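PDB 3SO6: Low density lipoprotein receptor adapter protein 1 from Rattus norvegicus, which couples the LDL receptor to the clathrin endocytic machinery, binding the receptor's NPXY internalization motif through its phosphotyrosine-binding (PID) domain. Local coordinates for residues K9-T14 / K41-V46; M13-R18 / S98-A103. All coordinates share one frame; numbering follows the deposited sequence. Where two conformers were deposited one is given.

Interaction 1. Residues K9-T14 / K41-V46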
loop_
_atom_site.group_PDB
_atom_site.type_symbol
_atom_site.label_atom_id
_atom_site.label_comp_id
_atom_site.label_asym_id
_atom_site.label_seq_id
_atom_site.Cartn_x
_atom_site.Cartn_y
_atom_site.Cartn_z
ATOM N N LYS A 9 6.752 -3.376 9.330
ATOM C CA LYS A 9 8.007 -3.899 8.811
ATOM C C LYS A 9 7.827 -4.123 7.320
ATOM O O LYS A 9 6.780 -4.604 6.895
ATOM C CB LYS A 9 8.362 -5.195 9.502
ATOM C CG LYS A 9 8.796 -4.961 10.922
ATOM C CD LYS A 9 9.035 -6.286 11.628
ATOM C CE LYS A 9 9.134 -6.197 13.175
ATOM N NZ LYS A 9 9.645 -7.462 13.766
ATOM N N TYR A 10 8.806 -3.709 6.485
ATOM C CA TYR A 10 8.705 -3.827 5.030
ATOM C C TYR A 10 9.174 -5.198 4.583
ATOM O O TYR A 10 10.300 -5.591 4.828
ATOM C CB TYR A 10 9.604 -2.776 4.396
ATOM C CG TYR A 10 9.489 -2.789 2.866
ATOM C CD1 TYR A 10 8.208 -2.808 2.185
ATOM C CD2 TYR A 10 10.635 -2.772 2.069
ATOM C CE1 TYR A 10 8.129 -2.734 0.819
ATOM C CE2 TYR A 10 10.521 -2.719 0.661
ATOM C CZ TYR A 10 9.299 -2.682 0.025
ATOM O OH TYR A 10 9.183 -2.589 -1.335
ATOM N N LEU A 11 8.266 -5.961 3.970
ATOM C CA LEU A 11 8.666 -7.274 3.446
ATOM C C LEU A 11 9.382 -7.199 2.103
ATOM O O LEU A 11 10.326 -7.983 1.868
ATOM C CB LEU A 11 7.403 -8.137 3.323
ATOM C CG LEU A 11 6.772 -8.650 4.669
ATOM C CD1 LEU A 11 5.286 -9.057 4.502
ATOM C CD2 LEU A 11 7.552 -9.880 5.193
ATOM N N GLY A 12 8.987 -6.283 1.256
ATOM C CA GLY A 12 9.568 -6.176 -0.059
ATOM C C GLY A 12 8.497 -5.952 -1.129
ATOM O O GLY A 12 7.323 -5.664 -0.824
ATOM N N MET A 13 8.950 -6.071 -2.364
ATOM C CA MET A 13 8.093 -5.801 -3.524
ATOM C C MET A 13 8.293 -6.849 -4.584
ATOM O O MET A 13 9.338 -7.507 -4.664
ATOM C CB MET A 13 8.367 -4.394 -4.079
ATOM C CG MET A 13 9.766 -4.130 -4.575
ATOM S SD MET A 13 9.580 -2.922 -6.040
ATOM C CE MET A 13 8.602 -4.320 -6.893
ATOM N N THR A 14 7.277 -6.959 -5.404
ATOM C CA THR A 14 7.357 -7.747 -6.637
ATOM C C THR A 14 6.529 -7.085 -7.705
ATOM O O THR A 14 5.538 -6.405 -7.393
ATOM C CB THR A 14 6.863 -9.192 -6.322
ATOM O OG1 THR A 14 7.185 -10.033 -7.433
ATOM C CG2 THR A 14 5.374 -9.220 -6.036
ATOM N N LYS A 41 17.649 -12.062 6.971
ATOM C CA LYS A 41 17.835 -10.688 7.473
ATOM C C LYS A 41 16.582 -10.208 8.191
ATOM O O LYS A 41 15.474 -10.431 7.723
ATOM C CB LYS A 41 18.038 -9.701 6.305
ATOM C CG LYS A 41 19.285 -9.891 5.403
ATOM C CD LYS A 41 20.572 -9.955 6.169
ATOM C CE LYS A 41 21.772 -10.379 5.269
ATOM N N LYS A 42 16.752 -9.425 9.238
ATOM C CA LYS A 42 15.642 -8.721 9.886
ATOM C C LYS A 42 15.058 -7.680 8.928
ATOM O O LYS A 42 15.785 -7.104 8.099
ATOM C CB LYS A 42 16.132 -8.032 11.173
ATOM C CG LYS A 42 16.576 -9.034 12.244
ATOM C CD LYS A 42 15.475 -10.099 12.485
ATOM C CE LYS A 42 16.030 -11.449 12.897
ATOM N NZ LYS A 42 16.288 -11.519 14.352
ATOM N N LEU A 43 13.760 -7.507 8.966
ATOM C CA LEU A 43 13.087 -6.568 8.090
ATOM C C LEU A 43 13.335 -5.103 8.449
ATOM O O LEU A 43 13.412 -4.769 9.615
ATOM C CB LEU A 43 11.566 -6.859 8.112
ATOM C CG LEU A 43 11.221 -8.337 7.763
ATOM C CD1 LEU A 43 9.681 -8.501 7.933
ATOM C CD2 LEU A 43 11.712 -8.640 6.361
ATOM N N GLN A 44 13.334 -4.232 7.430
ATOM C CA GLN A 44 13.437 -2.758 7.641
ATOM C C GLN A 44 12.155 -2.258 8.289
ATOM O O GLN A 44 11.070 -2.534 7.794
ATOM C CB GLN A 44 13.710 -2.087 6.292
ATOM C CG GLN A 44 13.827 -0.531 6.359
ATOM C CD GLN A 44 13.827 0.089 5.015
ATOM O OE1 GLN A 44 13.480 -0.562 4.038
ATOM N NE2 GLN A 44 14.145 1.384 4.937
ATOM N N LYS A 45 12.281 -1.466 9.364
ATOM C CA LYS A 45 11.143 -0.853 10.011
ATOM C C LYS A 45 10.722 0.371 9.180
ATOM O O LYS A 45 11.558 1.248 8.870
ATOM C CB LYS A 45 11.481 -0.428 11.468
ATOM C CG LYS A 45 11.801 -1.687 12.286
ATOM C CD LYS A 45 11.944 -1.405 13.800
ATOM C CE LYS A 45 12.138 -2.689 14.656
ATOM N NZ LYS A 45 13.333 -3.504 14.182
ATOM N N VAL A 46 9.478 0.371 8.745
ATOM C CA VAL A 46 8.990 1.466 7.966
ATOM C C VAL A 46 7.721 2.026 8.567
ATOM O O VAL A 46 6.872 1.249 9.028
ATOM C CB VAL A 46 8.802 1.015 6.470
ATOM C CG1 VAL A 46 8.034 2.013 5.583
ATOM C CG2 VAL A 46 10.147 0.584 5.849
HETATM O O HOH W 1 13.007 -5.107 4.661
#

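Interaction 2. Residues M13-R18 / S98-A103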
loop_
_atom_site.group_PDB
_atom_site.type_symbol
_atom_site.label_atom_id
_atom_site.label_comp_id
_atom_site.label_asym_id
_atom_site.label_seq_id
_atom_site.Cartn_x
_atom_site.Cartn_y
_atom_site.Cartn_z
ATOM N N MET A 13 8.950 -6.071 -2.364
ATOM C CA MET A 13 8.093 -5.801 -3.524
ATOM C C MET A 13 8.293 -6.849 -4.584
ATOM O O MET A 13 9.338 -7.507 -4.664
ATOM C CB MET A 13 8.367 -4.394 -4.079
ATOM C CG MET A 13 9.766 -4.130 -4.575
ATOM S SD MET A 13 9.580 -2.922 -6.040
ATOM C CE MET A 13 8.602 -4.320 -6.893
ATOM N N THR A 14 7.277 -6.959 -5.404
ATOM C CA THR A 14 7.357 -7.747 -6.637
ATOM C C THR A 14 6.529 -7.085 -7.705
ATOM O O THR A 14 5.538 -6.405 -7.393
ATOM C CB THR A 14 6.863 -9.192 -6.322
ATOM O OG1 THR A 14 7.185 -10.033 -7.433
ATOM C CG2 THR A 14 5.374 -9.220 -6.036
ATOM N N LEU A 15 6.854 -7.257 -8.968
ATOM C CA LEU A 15 6.029 -6.712 -10.092
ATOM C C LEU A 15 4.758 -7.543 -10.249
ATOM O O LEU A 15 4.722 -8.768 -9.964
ATOM C CB LEU A 15 6.830 -6.689 -11.426
ATOM C CG LEU A 15 7.941 -5.596 -11.387
ATOM C CD1 LEU A 15 8.627 -5.385 -12.732
ATOM C CD2 LEU A 15 7.527 -4.235 -10.932
ATOM N N VAL A 16 3.683 -6.906 -10.678
ATOM C CA VAL A 16 2.454 -7.602 -11.026
ATOM C C VAL A 16 2.070 -7.184 -12.442
ATOM O O VAL A 16 2.453 -6.094 -12.906
ATOM C CB VAL A 16 1.305 -7.290 -10.025
ATOM C CG1 VAL A 16 1.654 -7.909 -8.634
ATOM C CG2 VAL A 16 1.019 -5.790 -9.908
ATOM N N GLU A 17 1.252 -7.995 -13.088
ATOM C CA GLU A 17 1.002 -7.664 -14.498
ATOM C C GLU A 17 -0.284 -6.885 -14.766
ATOM O O GLU A 17 -0.429 -6.352 -15.895
ATOM C CB GLU A 17 1.128 -8.910 -15.404
ATOM C CG GLU A 17 2.571 -9.537 -15.405
ATOM C CD GLU A 17 3.691 -8.529 -15.780
ATOM O OE1 GLU A 17 3.670 -7.994 -16.909
ATOM O OE2 GLU A 17 4.605 -8.287 -14.935
ATOM N N ARG A 18 -1.131 -6.721 -13.745
ATOM C CA ARG A 18 -2.373 -5.972 -13.871
ATOM C C ARG A 18 -2.544 -5.195 -12.582
ATOM O O ARG A 18 -1.918 -5.598 -11.565
ATOM C CB ARG A 18 -3.593 -6.881 -14.166
ATOM C CG ARG A 18 -3.424 -7.677 -15.408
ATOM C CD ARG A 18 -4.581 -8.623 -15.707
ATOM N NE ARG A 18 -4.880 -9.504 -14.607
ATOM C CZ ARG A 18 -4.224 -10.614 -14.322
ATOM N NH1 ARG A 18 -3.230 -11.055 -15.120
ATOM N NH2 ARG A 18 -4.637 -11.378 -13.293
ATOM N N SER A 98 5.367 0.337 -15.118
ATOM C CA SER A 98 5.325 -0.949 -14.411
ATOM C C SER A 98 4.519 -0.824 -13.108
ATOM O O SER A 98 4.352 0.268 -12.553
ATOM C CB SER A 98 6.690 -1.492 -14.067
ATOM O OG SER A 98 7.302 -0.640 -13.125
ATOM N N LEU A 99 4.015 -1.959 -12.683
ATOM C CA LEU A 99 3.086 -2.057 -11.544
ATOM C C LEU A 99 3.787 -2.849 -10.470
ATOM O O LEU A 99 4.286 -3.953 -10.741
ATOM C CB LEU A 99 1.824 -2.753 -11.930
ATOM C CG LEU A 99 1.098 -2.172 -13.167
ATOM C CD1 LEU A 99 -0.144 -3.010 -13.533
ATOM C CD2 LEU A 99 0.839 -0.628 -13.071
ATOM N N GLU A 100 3.841 -2.285 -9.259
ATOM C CA GLU A 100 4.581 -2.912 -8.181
ATOM C C GLU A 100 3.645 -3.228 -6.987
ATOM O O GLU A 100 2.882 -2.338 -6.550
ATOM C CB GLU A 100 5.663 -1.976 -7.598
ATOM C CG GLU A 100 6.625 -1.396 -8.731
ATOM C CD GLU A 100 7.557 -0.317 -8.180
ATOM O OE1 GLU A 100 7.218 0.373 -7.155
ATOM O OE2 GLU A 100 8.598 -0.055 -8.810
ATOM N N CYS A 101 3.778 -4.427 -6.396
ATOM C CA CYS A 101 3.098 -4.738 -5.168
ATOM C C CYS A 101 4.126 -4.610 -4.052
ATOM O O CYS A 101 5.186 -5.275 -4.105
ATOM C CB CYS A 101 2.507 -6.173 -5.242
ATOM S SG CYS A 101 1.659 -6.626 -3.736
ATOM N N HIS A 102 3.771 -3.787 -3.060
ATOM C CA HIS A 102 4.608 -3.589 -1.894
ATOM C C HIS A 102 3.906 -4.130 -0.633
ATOM O O HIS A 102 2.723 -3.828 -0.402
ATOM C CB HIS A 102 4.909 -2.102 -1.643
ATOM C CG HIS A 102 5.737 -1.472 -2.726
ATOM N ND1 HIS A 102 7.093 -1.263 -2.612
ATOM C CD2 HIS A 102 5.392 -1.042 -3.970
ATOM C CE1 HIS A 102 7.542 -0.673 -3.709
ATOM N NE2 HIS A 102 6.543 -0.564 -4.573
ATOM N N ALA A 103 4.593 -5.020 0.125
ATOM C CA ALA A 103 3.983 -5.719 1.229
ATOM C C ALA A 103 4.649 -5.402 2.557
ATOM O O ALA A 103 5.879 -5.232 2.611
ATOM C CB ALA A 103 3.964 -7.222 0.976
HETATM O O HOH W 2 4.177 -4.309 -14.293
#

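Interaction 1. Residues K9-T14 / K41-V46
The Y10 ring and the Q44 side-chain amide meet obliquely, their planes 74° apart, and the nearest approach, from Y10 CD2 to Q44 OE1, is a loose 4.1 Å. One face of the ring is taken by its own strand: the backbone N of G12 sits 3.5 Å above the ring plane, over the centre. Y10 CG stands anti to the backbone N (chi1 -177°), which swings the ring along the strand toward G12, while CB stays behind and packs on V46 CG2 at 3.7 Å. The far ends of both polar side chains are held outside this contact, Y10 OH by H102 and Q44 NE2 by D59.

Between the backbones there is a single direct hydrogen bond, Y10 N to Q44 O, 2.9 Å long and nearly straight. Beyond it the strands diverge, and water 1 bridges the next pair of backbone groups, donating to Y10 O at 2.8 Å and accepting from Q44 N. The axes of 9-14 and 44-46 run at 118°, so the two segments cross well away from antiparallel. This is the strongly bent sheet of a PTB domain, a member of the PH superfold; strands 4-16 and 44-51 are neighbours in the sheet, and helix 22-38 comes between them along the chain.

L43 points toward strand 4-16. Its CB and CD1 both lie against K9 CB, CD2 faces Y10 O, and CD1 also reaches L11 CD2 at 3.7 Å, the two leucine side chains crossing at a slant. L11 and G12 together face A103 in a classic beta bulge, and the backbone angles of G12 are ones open to glycine. The amines of K9 and K45 are like charges, with K9 NZ 5.4 Å from K45 NZ.

Interaction 2. Residues M13-R18 / S98-A103
M13 lies alongside H102 on one face of the sheet, its CB 3.9 Å from the centroid of the H102 ring and 22° off the ring normal, a CH-pi contact. The pairing is antiparallel, between strands 4-16 and 99-105 in the central sheet of the PTB fold. The M13 chain starts between the backbone N and the carbonyl carbon (chi1 61°) and bends again further out; SD meets the same ring obliquely, and CE turns over E100, 3.8 Å from its CB. In the next non-hydrogen-bonded pair, L15 with E100, L15 CD2 lies against E100 CG.

Between these pairs, T14 and C101 exchange two backbone bonds: C101 N reaches T14 O at 2.8 Å, nearly straight, and T14 N returns to C101 O in the carbonyl plane. The bond from V16 N to L99 O, 3.0 Å, is less regular, its donor 38° out of the carbonyl plane. Past it, water 2 joins V16 O to L99 N where direct pairing gives out.

V16, C101 and L99 occupy the other face. V16 CG1 touches C101 CB, CG2 touches L99 CB at 3.7 Å, and the V16 and L99 side chains cross at about a right angle. L99 CD1 reaches on to the backbone of R18, and L99 also packs on an aromatic side chain of the bound peptide.

Further out, R31 of helix 22-38 bonds T14 OG1 and L15 O, and R18 forms a salt bridge with E23. The H102 ring also meets Y89 of strand 86-92, and its ND1 is held by Y10. At its other nitrogen, H102 NE2 donates to E100 OE1 over 2.8 Å, the oxygen lying in the ring plane but met from above the carboxylate plane.

Both interactions use strand 4-16, one on each flank: interaction 1 joins it to strand 44-51 and interaction 2 to strand 99-105, with centres about 15 Å apart. Interaction 1 is a surface contact burying 380 Å², with one direct backbone bond; interaction 2 is partly buried, covers 475 Å² and has three. The segment axes are nearer antiparallel in interaction 2 (145°) than in interaction 1 (118°), consistent with its fuller pairing. L43, the aliphatic part of K9 and the Y10 side chain carry the first, whereas the second adds a sulfur, an imidazole and a carboxylate and reaches the bound peptide. The hydrogen bond between Y10 OH and H102 ND1, 2.8 Å, ties the two together.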